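Local coordinates for protein GIL01 gp7 (Bacillus phage pGIL01, PDB 6N7O) that probably binds the LexA repressor of its bacterial host and inhibits it, perhaps by blocking its self-cleavage, at residues M3-L7 and Q33-E37. Numbering follows the deposited sequence.
Sequences MRDKL and QVTKE
A chi1 of -179° turns Met3 CG away from the residue's own amide nitrogen and carries the side chain across Val34, and a bend about CG-SD (chi3 -59°) then swings the methyl over the backbone at Thr35. The distances bear this out: Met3 CG lies 3.5 Å from Val34 O, and Met3 CE lies 3.6 Å from Thr35 CA. Val34 answers with its CG1 branch, which comes within 4.0 Å of Met3 CG; the two side chains cross at about a right angle. Val34 CG1 also rests against the backbone of the facing helix, 3.9 Å from Leu7 N, while Val34 CG2 approaches Lys6 O. Here the start of helix 2-16 packs against the end of helix 24-34, closing an antiparallel helical hairpin whose connection carries the short strand 21-23. The closest CA atoms, those of Lys6 and Val34, are 5.7 Å apart. On the solvent side Lys6 runs fully extended beyond CG, and its ammonium reaches the C-terminal end of helix 24-34 through two waters. One accepts from Lys6 NZ at 2.9 Å and donates to both Val34 O and Lys36 O; the other, 2.6 Å from Lys6 NZ, donates to Gln33 O. The positive charge thus sits where it would probably be favoured by the helix dipole. The second subunit covers another side: its Leu7 packs on Thr35, its Met3 on Met3, and its Arg4 donates through NE to Thr35 O.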
loop_
_atom_site.group_PDB
_atom_site.type_symbol
_atom_site.label_atom_id
_atom_site.label_comp_id
_atom_site.label_asym_id
_atom_site.label_seq_id
_atom_site.Cartn_x
_atom_site.Cartn_y
_atom_site.Cartn_z
ATOM N N MET A 3 1.491 -6.365 -11.328
ATOM C CA MET A 3 1.123 -5.935 -9.981
ATOM C C MET A 3 2.350 -5.490 -9.188
ATOM O O MET A 3 2.303 -4.479 -8.472
ATOM C CB MET A 3 0.395 -7.046 -9.233
ATOM C CG MET A 3 -0.010 -6.606 -7.846
ATOM S SD MET A 3 -1.070 -7.794 -7.015
ATOM C CE MET A 3 -2.418 -7.805 -8.203
ATOM N N ARG A 4 3.455 -6.234 -9.292
ATOM C CA ARG A 4 4.664 -5.843 -8.571
ATOM C C ARG A 4 5.183 -4.496 -9.054
ATOM O O ARG A 4 5.630 -3.668 -8.253
ATOM C CB ARG A 4 5.738 -6.911 -8.722
ATOM C CG ARG A 4 6.984 -6.629 -7.898
ATOM C CD ARG A 4 7.939 -7.816 -7.870
ATOM N NE ARG A 4 9.062 -7.559 -6.977
ATOM C CZ ARG A 4 10.164 -6.914 -7.345
ATOM N NH1 ARG A 4 10.289 -6.480 -8.592
ATOM N NH2 ARG A 4 11.142 -6.711 -6.474
ATOM N N ASP A 5 5.136 -4.253 -10.366
ATOM C CA ASP A 5 5.571 -2.958 -10.871
ATOM C C ASP A 5 4.664 -1.844 -10.364
ATOM O O ASP A 5 5.138 -0.762 -10.003
ATOM C CB ASP A 5 5.617 -2.972 -12.402
ATOM C CG ASP A 5 6.739 -3.866 -12.957
ATOM O OD1 ASP A 5 7.752 -4.089 -12.252
ATOM O OD2 ASP A 5 6.606 -4.347 -14.106
ATOM N N LYS A 6 3.353 -2.101 -10.305
ATOM C CA LYS A 6 2.441 -1.096 -9.764
ATOM C C LYS A 6 2.711 -0.857 -8.290
ATOM O O LYS A 6 2.612 0.279 -7.808
ATOM C CB LYS A 6 0.987 -1.525 -9.960
ATOM C CG LYS A 6 0.500 -1.546 -11.380
ATOM C CD LYS A 6 -0.929 -2.058 -11.409
ATOM C CE LYS A 6 -1.514 -2.017 -12.795
ATOM N NZ LYS A 6 -2.961 -2.358 -12.744
ATOM N N LEU A 7 3.032 -1.917 -7.548
ATOM C CA LEU A 7 3.354 -1.737 -6.138
ATOM C C LEU A 7 4.602 -0.883 -5.977
ATOM O O LEU A 7 4.620 0.061 -5.184
ATOM C CB LEU A 7 3.527 -3.099 -5.461
ATOM C CG LEU A 7 3.916 -3.052 -3.978
ATOM C CD1 LEU A 7 2.852 -2.299 -3.158
ATOM C CD2 LEU A 7 4.109 -4.470 -3.426
ATOM N N GLN A 33 -6.255 -0.239 -6.026
ATOM C CA GLN A 33 -5.906 -0.105 -7.433
ATOM C C GLN A 33 -4.770 -1.045 -7.808
ATOM O O GLN A 33 -4.793 -1.662 -8.877
ATOM C CB GLN A 33 -5.525 1.333 -7.750
ATOM C CG GLN A 33 -6.668 2.323 -7.605
ATOM C CD GLN A 33 -6.238 3.752 -7.913
ATOM O OE1 GLN A 33 -5.171 4.203 -7.493
ATOM N NE2 GLN A 33 -7.065 4.465 -8.665
ATOM N N VAL A 34 -3.769 -1.169 -6.936
ATOM C CA VAL A 34 -2.622 -2.023 -7.240
ATOM C C VAL A 34 -3.054 -3.475 -7.384
ATOM O O VAL A 34 -2.574 -4.200 -8.270
ATOM C CB VAL A 34 -1.549 -1.859 -6.151
ATOM C CG1 VAL A 34 -0.482 -2.938 -6.298
ATOM C CG2 VAL A 34 -0.942 -0.464 -6.219
ATOM N N THR A 35 -3.979 -3.920 -6.538
ATOM C CA THR A 35 -4.393 -5.317 -6.518
ATOM C C THR A 35 -5.530 -5.624 -7.485
ATOM O O THR A 35 -5.935 -6.785 -7.569
ATOM C CB THR A 35 -4.820 -5.733 -5.115
ATOM O OG1 THR A 35 -5.862 -4.862 -4.650
ATOM C CG2 THR A 35 -3.636 -5.675 -4.163
ATOM N N LYS A 36 -6.048 -4.628 -8.202
ATOM C CA LYS A 36 -7.224 -4.830 -9.044
ATOM C C LYS A 36 -6.887 -5.745 -10.213
ATOM O O LYS A 36 -5.838 -5.595 -10.851
ATOM C CB LYS A 36 -7.748 -3.487 -9.551
ATOM C CG LYS A 36 -9.013 -3.580 -10.413
ATOM C CD LYS A 36 -10.220 -4.014 -9.596
ATOM C CE LYS A 36 -11.452 -4.192 -10.482
ATOM N NZ LYS A 36 -12.636 -4.627 -9.694
ATOM N N GLU A 37 -7.775 -6.699 -10.487
ATOM C CA GLU A 37 -7.672 -7.648 -11.585
ATOM C C GLU A 37 -8.934 -7.572 -12.441
ATOM O O GLU A 37 -9.875 -6.832 -12.140
ATOM C CB GLU A 37 -7.456 -9.067 -11.055
ATOM C CG GLU A 37 -6.381 -9.166 -9.980
ATOM C CD GLU A 37 -6.321 -10.538 -9.335
ATOM O OE1 GLU A 37 -5.219 -11.133 -9.300
ATOM O OE2 GLU A 37 -7.378 -11.023 -8.871
HETATM O O HOH W 1 -3.219 -4.653 -11.020
HETATM O O HOH W 2 -4.672 -0.666 -11.708
#